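Long-range contacts in protein SSD1 (Saccharomyces cerevisiae S288C, PDB 7AM1), which binds mRNA untranslated regions and represses translation as a non-enzymatic pseudonuclease of the RNase II family, here represented by its large C-terminal portion: residues A[185-189]-A[711-715]; A[315-319]-A[420-425]; A[321-325]-A[702-708]; A[715-719]-A[901-905]. All coordinates share one frame; numbering follows the deposited sequence.

Contact 1. Residues A[185-189]-A[711-715]; sequences EGQSL and EQAIH
His715 and Leu189 carry this helix C-terminus contact, in which a side chain of one helix binds the carbonyl of the last helical residue of another; it ties the segment following helix 175-186 to the C-terminal half of the long helix 689-725. The imidazole meets the chain just as it leaves the helix. Its NE2 donates to Gly186 O at 2.7 Å, reaching a lone pair in the carbonyl plane with an N-H...O angle of 146°. The negative end of the helix probably makes that oxygen a better acceptor. Gln187 O stands 3.6 Å above the ring plane, over its centre, so one carbonyl takes the N-H while the next lies over a face. With CG anti to the backbone N (chi1 175°), His715 reaches outward from its own helix to meet both carbonyls. Leu189 runs past it in the opposite direction: its CD2 packs 3.8 Å from His715 CA, while its CD1 sits 4.1 Å from Ile714 CG2, crossing that side chain at about a right angle. The polar margin is bridged by a water, which accepts from Leu189 N at 3.0 Å and donates to Glu711 OE1 at 2.9 Å.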
loop_
_atom_site.group_PDB
_atom_site.type_symbol
_atom_site.label_atom_id
_atom_site.label_comp_id
_atom_site.label_asym_id
_atom_site.label_seq_id
_atom_site.Cartn_x
_atom_site.Cartn_y
_atom_site.Cartn_z
ATOM N N GLU A 185 -12.951 -1.154 -8.318
ATOM C CA GLU A 185 -12.008 -2.159 -8.795
ATOM C C GLU A 185 -10.881 -1.540 -9.611
ATOM O O GLU A 185 -9.735 -2.002 -9.535
ATOM C CB GLU A 185 -12.739 -3.207 -9.636
ATOM C CG GLU A 185 -13.784 -4.003 -8.881
ATOM C CD GLU A 185 -14.551 -4.945 -9.790
ATOM O OE1 GLU A 185 -14.295 -4.926 -11.010
ATOM O OE2 GLU A 185 -15.397 -5.714 -9.285
ATOM N N GLY A 186 -11.172 -0.488 -10.368
ATOM C CA GLY A 186 -10.241 0.025 -11.349
ATOM C C GLY A 186 -9.275 1.077 -10.848
ATOM O O GLY A 186 -8.230 1.297 -11.469
ATOM N N GLN A 187 -9.590 1.727 -9.732
ATOM C CA GLN A 187 -8.785 2.846 -9.252
ATOM C C GLN A 187 -7.701 2.426 -8.261
ATOM O O GLN A 187 -7.004 3.291 -7.720
ATOM C CB GLN A 187 -9.710 3.903 -8.644
ATOM C CG GLN A 187 -10.570 4.568 -9.721
ATOM C CD GLN A 187 -11.585 5.543 -9.171
ATOM O OE1 GLN A 187 -12.001 5.440 -8.019
ATOM N NE2 GLN A 187 -12.008 6.490 -10.005
ATOM N N SER A 188 -7.517 1.128 -8.043
ATOM C CA SER A 188 -6.412 0.625 -7.240
ATOM C C SER A 188 -5.682 -0.461 -8.021
ATOM O O SER A 188 -6.199 -1.019 -8.993
ATOM C CB SER A 188 -6.896 0.080 -5.888
ATOM O OG SER A 188 -7.736 -1.045 -6.071
ATOM N N LEU A 189 -4.457 -0.759 -7.587
ATOM C CA LEU A 189 -3.639 -1.716 -8.324
ATOM C C LEU A 189 -4.164 -3.136 -8.156
ATOM O O LEU A 189 -4.283 -3.884 -9.134
ATOM C CB LEU A 189 -2.185 -1.608 -7.868
ATOM C CG LEU A 189 -1.557 -0.236 -8.127
ATOM C CD1 LEU A 189 -0.235 -0.117 -7.385
ATOM C CD2 LEU A 189 -1.381 0.009 -9.630
ATOM N N GLU A 711 0.935 4.602 -3.758
ATOM C CA GLU A 711 0.276 3.675 -4.674
ATOM C C GLU A 711 -0.681 4.392 -5.619
ATOM O O GLU A 711 -0.846 3.969 -6.769
ATOM C CB GLU A 711 -0.453 2.591 -3.882
ATOM C CG GLU A 711 0.518 1.701 -3.106
ATOM C CD GLU A 711 0.195 0.218 -3.192
ATOM O OE1 GLU A 711 -0.983 -0.128 -3.432
ATOM O OE2 GLU A 711 1.128 -0.597 -3.022
ATOM N N GLN A 712 -1.338 5.454 -5.153
ATOM C CA GLN A 712 -2.218 6.221 -6.029
ATOM C C GLN A 712 -1.428 6.870 -7.155
ATOM O O GLN A 712 -1.899 6.940 -8.295
ATOM C CB GLN A 712 -2.970 7.267 -5.212
ATOM C CG GLN A 712 -4.126 6.678 -4.414
ATOM C CD GLN A 712 -4.679 7.634 -3.373
ATOM O OE1 GLN A 712 -4.319 8.811 -3.332
ATOM N NE2 GLN A 712 -5.549 7.122 -2.512
ATOM N N ALA A 713 -0.228 7.366 -6.849
ATOM C CA ALA A 713 0.598 7.994 -7.872
ATOM C C ALA A 713 1.170 6.955 -8.832
ATOM O O ALA A 713 1.254 7.200 -10.042
ATOM C CB ALA A 713 1.709 8.807 -7.207
ATOM N N ILE A 714 1.561 5.786 -8.320
ATOM C CA ILE A 714 1.950 4.691 -9.203
ATOM C C ILE A 714 0.804 4.346 -10.143
ATOM O O ILE A 714 0.985 4.214 -11.359
ATOM C CB ILE A 714 2.375 3.458 -8.387
ATOM C CG1 ILE A 714 3.679 3.721 -7.633
ATOM C CG2 ILE A 714 2.497 2.255 -9.300
ATOM C CD1 ILE A 714 3.994 2.650 -6.598
ATOM N N HIS A 715 -0.391 4.156 -9.577
ATOM C CA HIS A 715 -1.549 3.763 -10.368
ATOM C C HIS A 715 -1.818 4.772 -11.468
ATOM O O HIS A 715 -2.124 4.401 -12.607
ATOM C CB HIS A 715 -2.763 3.629 -9.447
ATOM C CG HIS A 715 -4.044 3.336 -10.162
ATOM N ND1 HIS A 715 -4.858 4.331 -10.660
ATOM C CD2 HIS A 715 -4.661 2.166 -10.449
ATOM C CE1 HIS A 715 -5.917 3.784 -11.232
ATOM N NE2 HIS A 715 -5.822 2.472 -11.117
HETATM O O HOH W 1 -3.251 0.488 -5.083
#

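Contact 2. Residues A[315-319]-A[420-425]; sequences IDSIL and VFMPQK. With 1PE (pentaethylene glycol), chain E.
Ile315 and Leu319, one turn apart on helix 311-321 of the CSD2 region, form an apolar strip against a hairpin of the RNB region. Met422 supplies the main counterpart. Its thioether chain bends at the last torsion (chi3 -66°), bringing the terminal methyl between the two helix residues: Met422 CE lies 3.8 Å from Leu319 CD2 and 3.9 Å from Ile315 CG2. Leu319 CD2 also meets Val420 CG1 at 4.1 Å, the two side chains running antiparallel alongside each other. The hairpin itself is tight, with Met422 and Lys425 joined by backbone bonds both ways round a type I turn at Pro423-Gln424.

A second kind of contact sets aliphatic carbon against an amide. Ile315 CD1 touches Gln424 NE2 at 3.7 Å, obliquely, where the glutamine chain folds back at chi2 (85°). The amide nitrogen has its polar partner in Ala713 O of helix 689-725, which fixes the group beside the methyl.

At the solvent side, extended Lys425 reaches over the strip, its NZ 4.3 Å from Leu319 CD1. That ammonium donates to OH6 of a pentaethylene glycol at 3.0 Å, a molecule probably left from crystallisation. With no hydrogen bond between the two segments, cohesion here rests on shape and burial, while the polar groups are tied to third parties.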
loop_
_atom_site.group_PDB
_atom_site.type_symbol
_atom_site.label_atom_id
_atom_site.label_comp_id
_atom_site.label_asym_id
_atom_site.label_seq_id
_atom_site.Cartn_x
_atom_site.Cartn_y
_atom_site.Cartn_z
ATOM N N ILE A 315 -1.362 15.256 -9.035
ATOM C CA ILE A 315 -0.460 14.919 -7.940
ATOM C C ILE A 315 -0.796 15.741 -6.702
ATOM O O ILE A 315 -0.822 15.220 -5.581
ATOM C CB ILE A 315 1.005 15.127 -8.367
ATOM C CG1 ILE A 315 1.322 14.293 -9.608
ATOM C CG2 ILE A 315 1.950 14.786 -7.207
ATOM C CD1 ILE A 315 1.077 12.805 -9.441
ATOM N N ASP A 316 -1.040 17.041 -6.882
ATOM C CA ASP A 316 -1.451 17.878 -5.760
ATOM C C ASP A 316 -2.694 17.307 -5.088
ATOM O O ASP A 316 -2.798 17.300 -3.857
ATOM C CB ASP A 316 -1.701 19.303 -6.253
ATOM C CG ASP A 316 -1.751 20.315 -5.128
ATOM O OD1 ASP A 316 -1.569 19.926 -3.957
ATOM O OD2 ASP A 316 -1.971 21.511 -5.420
ATOM N N SER A 317 -3.636 16.798 -5.887
ATOM C CA SER A 317 -4.870 16.248 -5.336
ATOM C C SER A 317 -4.605 14.976 -4.542
ATOM O O SER A 317 -5.220 14.752 -3.493
ATOM C CB SER A 317 -5.864 15.972 -6.463
ATOM O OG SER A 317 -6.980 15.245 -5.985
ATOM N N ILE A 318 -3.698 14.127 -5.032
ATOM C CA ILE A 318 -3.322 12.932 -4.284
ATOM C C ILE A 318 -2.718 13.318 -2.943
ATOM O O ILE A 318 -3.035 12.720 -1.908
ATOM C CB ILE A 318 -2.353 12.061 -5.110
ATOM C CG1 ILE A 318 -3.110 11.410 -6.270
ATOM C CG2 ILE A 318 -1.667 11.015 -4.212
ATOM C CD1 ILE A 318 -2.228 10.777 -7.314
ATOM N N LEU A 319 -1.846 14.327 -2.934
ATOM C CA LEU A 319 -1.208 14.744 -1.691
ATOM C C LEU A 319 -2.230 15.303 -0.707
ATOM O O LEU A 319 -2.236 14.931 0.474
ATOM C CB LEU A 319 -0.111 15.770 -1.980
ATOM C CG LEU A 319 1.180 15.223 -2.596
ATOM C CD1 LEU A 319 2.063 16.360 -3.078
ATOM C CD2 LEU A 319 1.936 14.354 -1.600
ATOM N N VAL A 420 6.851 11.500 1.636
ATOM C CA VAL A 420 6.028 10.845 0.631
ATOM C C VAL A 420 6.881 10.615 -0.605
ATOM O O VAL A 420 7.543 11.542 -1.088
ATOM C CB VAL A 420 4.781 11.674 0.280
ATOM C CG1 VAL A 420 3.893 10.898 -0.679
ATOM C CG2 VAL A 420 4.019 12.055 1.540
ATOM N N PHE A 421 6.867 9.386 -1.115
ATOM C CA PHE A 421 7.629 9.024 -2.303
ATOM C C PHE A 421 6.668 8.556 -3.386
ATOM O O PHE A 421 5.965 7.554 -3.217
ATOM C CB PHE A 421 8.667 7.954 -1.973
ATOM C CG PHE A 421 9.624 8.372 -0.901
ATOM C CD1 PHE A 421 10.780 9.064 -1.217
ATOM C CD2 PHE A 421 9.351 8.107 0.429
ATOM C CE1 PHE A 421 11.656 9.459 -0.232
ATOM C CE2 PHE A 421 10.231 8.500 1.423
ATOM C CZ PHE A 421 11.379 9.182 1.092
ATOM N N MET A 422 6.629 9.298 -4.486
ATOM C CA MET A 422 5.843 8.978 -5.660
ATOM C C MET A 422 6.761 8.928 -6.871
ATOM O O MET A 422 7.809 9.581 -6.879
ATOM C CB MET A 422 4.749 10.025 -5.879
ATOM C CG MET A 422 3.757 10.085 -4.732
ATOM S SD MET A 422 2.705 11.541 -4.753
ATOM C CE MET A 422 3.895 12.847 -4.465
ATOM N N PRO A 423 6.413 8.160 -7.905
ATOM C CA PRO A 423 7.273 8.152 -9.100
ATOM C C PRO A 423 7.490 9.545 -9.662
ATOM O O PRO A 423 8.590 9.862 -10.133
ATOM C CB PRO A 423 6.504 7.253 -10.081
ATOM C CG PRO A 423 5.598 6.415 -9.213
ATOM C CD PRO A 423 5.234 7.285 -8.054
ATOM N N GLN A 424 6.460 10.393 -9.603
ATOM C CA GLN A 424 6.492 11.721 -10.194
ATOM C C GLN A 424 7.152 12.762 -9.301
ATOM O O GLN A 424 7.645 13.774 -9.813
ATOM C CB GLN A 424 5.069 12.215 -10.490
ATOM C CG GLN A 424 4.230 11.313 -11.354
ATOM C CD GLN A 424 3.534 10.241 -10.554
ATOM O OE1 GLN A 424 4.001 9.856 -9.484
ATOM N NE2 GLN A 424 2.404 9.760 -11.061
ATOM N N LYS A 425 7.166 12.547 -7.989
ATOM C CA LYS A 425 7.560 13.596 -7.064
ATOM C C LYS A 425 7.858 12.977 -5.710
ATOM O O LYS A 425 7.387 11.882 -5.391
ATOM C CB LYS A 425 6.424 14.622 -6.925
ATOM C CG LYS A 425 6.834 16.042 -6.599
ATOM C CD LYS A 425 5.709 16.763 -5.860
ATOM C CE LYS A 425 6.042 18.229 -5.613
ATOM N NZ LYS A 425 4.888 18.994 -5.057
HETATM C C15 1PE E . 2.395 19.075 -7.894
HETATM O OH6 1PE E . 3.784 19.217 -7.799
HETATM C C16 1PE E . 4.749 17.856 -9.522
HETATM C C26 1PE E . 4.447 19.271 -9.030
HETATM O OH7 1PE E . 6.116 17.742 -9.810
#

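Contact 3. Residues A[321-325]-A[702-708]; sequences DNNFL and KKDCAYQ
A mainly buried, mixed polar and apolar contact joins Asn322, Asn323 and Phe324 to Lys702, Cys705 and Gln708, where helix 311-321 of the CSD2 region ends against helix 689-725. A Schellman motif terminates the first helix. Its C-prime residue is Asn323, whose positive phi turns the chain across the second helix. Three side-chain hydrogen bonds then secure the turn. Gln708 NE2 donates to Asn322 OD1 at 2.8 Å, nearly in line with the acceptor's C=O bond (173°), though the two amide planes are turned 60° apart. The other end of that amide, Asn322 ND2, binds Ile318 O and Gln712 OE1, so the group's rotation is fixed from both sides. Asn323 ND2 points at Cys705 SG, which lies 3.4 Å away in the amide plane, while its OD1 accepts from the backbone of Leu220. Phe324 enters edge-on: CZ lies 3.4 Å from Lys702 O, and Ala706 N and Cys705 C meet the same rim in plane. Lys702 bends at both chi2 and chi3 and slides alongside the ring, its CE 3.7 Å from Phe324 CE1. The bent chain delivers Lys702 NZ to Asn323 O at 2.8 Å, from above the carbonyl plane.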
loop_
_atom_site.group_PDB
_atom_site.type_symbol
_atom_site.label_atom_id
_atom_site.label_comp_id
_atom_site.label_asym_id
_atom_site.label_seq_id
_atom_site.Cartn_x
_atom_site.Cartn_y
_atom_site.Cartn_z
ATOM N N ASP A 321 -5.541 14.894 -0.643
ATOM C CA ASP A 321 -6.489 13.875 -0.216
ATOM C C ASP A 321 -5.896 13.017 0.882
ATOM O O ASP A 321 -6.630 12.469 1.713
ATOM C CB ASP A 321 -6.899 12.997 -1.394
ATOM C CG ASP A 321 -8.091 12.116 -1.072
ATOM O OD1 ASP A 321 -9.084 12.628 -0.504
ATOM O OD2 ASP A 321 -8.044 10.914 -1.410
ATOM N N ASN A 322 -4.576 12.867 0.886
ATOM C CA ASN A 322 -3.876 12.151 1.938
ATOM C C ASN A 322 -3.254 13.086 2.972
ATOM O O ASN A 322 -2.309 12.693 3.662
ATOM C CB ASN A 322 -2.839 11.228 1.307
ATOM C CG ASN A 322 -3.490 10.075 0.566
ATOM O OD1 ASN A 322 -4.012 9.149 1.185
ATOM N ND2 ASN A 322 -3.486 10.140 -0.758
ATOM N N ASN A 323 -3.753 14.321 3.078
ATOM C CA ASN A 323 -3.502 15.192 4.230
ATOM C C ASN A 323 -2.084 15.745 4.266
ATOM O O ASN A 323 -1.577 16.095 5.335
ATOM C CB ASN A 323 -3.818 14.461 5.537
ATOM C CG ASN A 323 -5.241 13.956 5.580
ATOM O OD1 ASN A 323 -6.173 14.747 5.690
ATOM N ND2 ASN A 323 -5.422 12.648 5.420
ATOM N N PHE A 324 -1.439 15.849 3.111
ATOM C CA PHE A 324 -0.118 16.463 3.002
ATOM C C PHE A 324 -0.292 17.838 2.364
ATOM O O PHE A 324 -0.493 17.950 1.151
ATOM C CB PHE A 324 0.831 15.575 2.198
ATOM C CG PHE A 324 1.120 14.254 2.855
ATOM C CD1 PHE A 324 2.047 14.164 3.880
ATOM C CD2 PHE A 324 0.463 13.105 2.453
ATOM C CE1 PHE A 324 2.314 12.951 4.494
ATOM C CE2 PHE A 324 0.723 11.891 3.063
ATOM C CZ PHE A 324 1.649 11.816 4.088
ATOM N N LEU A 325 -0.236 18.884 3.191
ATOM C CA LEU A 325 -0.228 20.247 2.675
ATOM C C LEU A 325 1.176 20.695 2.294
ATOM O O LEU A 325 1.336 21.527 1.395
ATOM C CB LEU A 325 -0.818 21.208 3.707
ATOM C CG LEU A 325 -2.292 21.004 4.053
ATOM C CD1 LEU A 325 -2.722 22.029 5.085
ATOM C CD2 LEU A 325 -3.160 21.097 2.809
ATOM N N LYS A 702 -0.503 9.436 9.323
ATOM C CA LYS A 702 0.252 10.064 8.245
ATOM C C LYS A 702 1.050 9.038 7.443
ATOM O O LYS A 702 1.239 9.216 6.236
ATOM C CB LYS A 702 1.160 11.155 8.812
ATOM C CG LYS A 702 0.383 12.228 9.590
ATOM C CD LYS A 702 -0.309 13.288 8.716
ATOM C CE LYS A 702 0.604 13.923 7.680
ATOM N NZ LYS A 702 0.180 15.312 7.335
ATOM N N LYS A 703 1.543 7.975 8.088
ATOM C CA LYS A 703 2.302 6.962 7.358
ATOM C C LYS A 703 1.402 6.171 6.418
ATOM O O LYS A 703 1.766 5.914 5.266
ATOM C CB LYS A 703 3.004 6.025 8.340
ATOM C CG LYS A 703 3.846 4.959 7.674
ATOM C CD LYS A 703 4.983 4.512 8.592
ATOM C CE LYS A 703 5.916 3.557 7.887
ATOM N NZ LYS A 703 6.611 4.242 6.763
ATOM N N ASP A 704 0.208 5.800 6.872
ATOM C CA ASP A 704 -0.700 5.100 5.975
ATOM C C ASP A 704 -1.152 6.013 4.846
ATOM O O ASP A 704 -1.365 5.547 3.724
ATOM C CB ASP A 704 -1.879 4.545 6.768
ATOM C CG ASP A 704 -1.477 3.369 7.640
ATOM O OD1 ASP A 704 -0.422 2.761 7.364
ATOM O OD2 ASP A 704 -2.195 3.062 8.606
ATOM N N CYS A 705 -1.262 7.316 5.114
ATOM C CA CYS A 705 -1.538 8.278 4.054
ATOM C C CYS A 705 -0.395 8.342 3.047
ATOM O O CYS A 705 -0.636 8.463 1.840
ATOM C CB CYS A 705 -1.795 9.659 4.659
ATOM S SG CYS A 705 -3.429 9.860 5.450
ATOM N N ALA A 706 0.857 8.295 3.521
ATOM C CA ALA A 706 1.996 8.314 2.605
ATOM C C ALA A 706 2.009 7.068 1.731
ATOM O O ALA A 706 2.385 7.125 0.556
ATOM C CB ALA A 706 3.311 8.430 3.379
ATOM N N TYR A 707 1.628 5.924 2.302
ATOM C CA TYR A 707 1.488 4.696 1.527
ATOM C C TYR A 707 0.407 4.843 0.465
ATOM O O TYR A 707 0.620 4.519 -0.710
ATOM C CB TYR A 707 1.166 3.545 2.483
ATOM C CG TYR A 707 0.676 2.270 1.841
ATOM C CD1 TYR A 707 1.560 1.390 1.239
ATOM C CD2 TYR A 707 -0.669 1.929 1.869
ATOM C CE1 TYR A 707 1.116 0.211 0.659
ATOM C CE2 TYR A 707 -1.122 0.754 1.293
ATOM C CZ TYR A 707 -0.225 -0.103 0.695
ATOM O OH TYR A 707 -0.663 -1.274 0.129
ATOM N N GLN A 708 -0.765 5.340 0.858
ATOM C CA GLN A 708 -1.849 5.506 -0.105
ATOM C C GLN A 708 -1.445 6.457 -1.223
ATOM O O GLN A 708 -1.727 6.199 -2.400
ATOM C CB GLN A 708 -3.101 6.008 0.611
ATOM C CG GLN A 708 -3.659 4.998 1.608
ATOM C CD GLN A 708 -4.806 5.531 2.455
ATOM O OE1 GLN A 708 -5.564 4.751 3.030
ATOM N NE2 GLN A 708 -4.931 6.855 2.547
#

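Contact 4. Residues A[715-719]-A[901-905]; sequences HLLLC and LPCLT
Gly186 O, a carbonyl outside both segments, is gripped by two residues that touch here: the backbone N of Leu904 donates to it alongside His715, its second donor, so the oxygen pins helix 689-725 to the strand at this point. Residues 901-905 meet the imidazole at other points. Pro902 O faces its edge, in plane, 3.1 Å from His715 CE1. This oxygen is buried and has no hydrogen-bonding partner, so the polarised ring C-H is probably what offsets part of its charge. The Leu904 and His715 side chains approach each other head-on from their two backbones, with Leu904 CD1 3.7 Å from His715 NE2.

Strand 903-908 is an edge strand of a five-stranded antiparallel sheet, consistent with the S1-type OB domain found at the C-terminal end of RNase II family proteins. Its paired neighbour is strand 888-896, whose Ala895 packs against both Cys719 and Leu904.

Cys719 meets both Pro902 and Leu904. With the sulfur beside its own backbone N (chi1 -74°), SG sits 3.5 Å above the His715 plane, offset toward the rim, and also 3.4 Å from Leu904 CD2. The thiol thus touches both an imidazole face and a leucine methyl. Cys719 CB, for its part, presses on Pro902 CG at 3.5 Å, closer than carbons usually pack. On the flank of the same proline, Leu716 crosses it at about a right angle, its CD1 3.9 Å from Pro902 CD.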
loop_
_atom_site.group_PDB
_atom_site.type_symbol
_atom_site.label_atom_id
_atom_site.label_comp_id
_atom_site.label_asym_id
_atom_site.label_seq_id
_atom_site.Cartn_x
_atom_site.Cartn_y
_atom_site.Cartn_z
ATOM N N HIS A 715 -0.391 4.156 -9.577
ATOM C CA HIS A 715 -1.549 3.763 -10.368
ATOM C C HIS A 715 -1.818 4.772 -11.468
ATOM O O HIS A 715 -2.124 4.401 -12.607
ATOM C CB HIS A 715 -2.763 3.629 -9.447
ATOM C CG HIS A 715 -4.044 3.336 -10.162
ATOM N ND1 HIS A 715 -4.858 4.331 -10.660
ATOM C CD2 HIS A 715 -4.661 2.166 -10.449
ATOM C CE1 HIS A 715 -5.917 3.784 -11.232
ATOM N NE2 HIS A 715 -5.822 2.472 -11.117
ATOM N N LEU A 716 -1.685 6.056 -11.145
ATOM C CA LEU A 716 -1.925 7.113 -12.119
ATOM C C LEU A 716 -0.954 7.002 -13.287
ATOM O O LEU A 716 -1.365 6.998 -14.452
ATOM C CB LEU A 716 -1.808 8.466 -11.420
ATOM C CG LEU A 716 -2.017 9.750 -12.210
ATOM C CD1 LEU A 716 -3.458 9.822 -12.720
ATOM C CD2 LEU A 716 -1.682 10.955 -11.339
ATOM N N LEU A 717 0.344 6.904 -12.992
ATOM C CA LEU A 717 1.341 6.827 -14.053
ATOM C C LEU A 717 1.250 5.516 -14.818
ATOM O O LEU A 717 1.514 5.486 -16.026
ATOM C CB LEU A 717 2.736 6.998 -13.463
ATOM C CG LEU A 717 3.905 7.070 -14.442
ATOM C CD1 LEU A 717 3.661 8.122 -15.511
ATOM C CD2 LEU A 717 5.200 7.350 -13.682
ATOM N N LEU A 718 0.873 4.429 -14.140
ATOM C CA LEU A 718 0.720 3.146 -14.817
ATOM C C LEU A 718 -0.433 3.180 -15.813
ATOM O O LEU A 718 -0.328 2.626 -16.914
ATOM C CB LEU A 718 0.500 2.038 -13.788
ATOM C CG LEU A 718 0.285 0.648 -14.385
ATOM C CD1 LEU A 718 1.482 0.228 -15.219
ATOM C CD2 LEU A 718 0.009 -0.362 -13.286
ATOM N N CYS A 719 -1.545 3.813 -15.440
ATOM C CA CYS A 719 -2.670 3.928 -16.361
ATOM C C CYS A 719 -2.280 4.731 -17.594
ATOM O O CYS A 719 -2.641 4.373 -18.720
ATOM C CB CYS A 719 -3.859 4.575 -15.653
ATOM S SG CYS A 719 -4.687 3.493 -14.489
ATOM N N LEU A 901 -9.627 9.826 -11.078
ATOM C CA LEU A 901 -8.643 8.784 -11.229
ATOM C C LEU A 901 -9.067 7.868 -12.368
ATOM O O LEU A 901 -10.254 7.545 -12.490
ATOM C CB LEU A 901 -8.504 7.974 -9.934
ATOM C CG LEU A 901 -8.186 8.784 -8.672
ATOM C CD1 LEU A 901 -8.034 7.856 -7.474
ATOM C CD2 LEU A 901 -6.934 9.640 -8.857
ATOM N N PRO A 902 -8.140 7.437 -13.214
ATOM C CA PRO A 902 -8.498 6.481 -14.264
ATOM C C PRO A 902 -8.850 5.130 -13.662
ATOM O O PRO A 902 -8.488 4.805 -12.529
ATOM C CB PRO A 902 -7.238 6.409 -15.129
ATOM C CG PRO A 902 -6.122 6.781 -14.190
ATOM C CD PRO A 902 -6.710 7.798 -13.255
ATOM N N CYS A 903 -9.557 4.332 -14.454
ATOM C CA CYS A 903 -10.063 3.039 -14.014
ATOM C C CYS A 903 -9.484 1.956 -14.908
ATOM O O CYS A 903 -9.762 1.925 -16.111
ATOM C CB CYS A 903 -11.592 3.017 -14.069
ATOM S SG CYS A 903 -12.365 4.301 -13.063
ATOM N N LEU A 904 -8.712 1.051 -14.319
ATOM C CA LEU A 904 -8.234 -0.110 -15.048
ATOM C C LEU A 904 -9.372 -1.103 -15.208
ATOM O O LEU A 904 -10.118 -1.370 -14.262
ATOM C CB LEU A 904 -7.071 -0.769 -14.314
ATOM C CG LEU A 904 -5.836 0.107 -14.134
ATOM C CD1 LEU A 904 -4.897 -0.503 -13.087
ATOM C CD2 LEU A 904 -5.132 0.281 -15.475
ATOM N N THR A 905 -9.505 -1.648 -16.412
ATOM C CA THR A 905 -10.540 -2.623 -16.701
ATOM C C THR A 905 -9.936 -3.733 -17.546
ATOM O O THR A 905 -9.009 -3.505 -18.330
ATOM C CB THR A 905 -11.738 -2.002 -17.443
ATOM O OG1 THR A 905 -11.297 -1.447 -18.690
ATOM C CG2 THR A 905 -12.401 -0.909 -16.611
#

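Helix 689-725 is the shared spine: contacts 1, 3 and 4 use it directly, and contact 2 leans on it through the Gln424-Ala713 hydrogen bond. Contacts 3 and 4 are the buried ones, whereas contacts 1 and 2 are only partly buried, the latter ending at an exposed lysine. Contacts 1 and 4 have centres about 6 Å apart and share His715, which ties the end of helix 175-186 to the same site as strand 903-908. Contacts 2 and 3 both attach the CSD2 helix 311-321 and its end, yet contact 2 is apolar and contact 3 rich in side-chain hydrogen bonds. Contact 1 has a hydrogen bond and a water bridge; contact 4, chiefly apolar, has no hydrogen bond between its own segments.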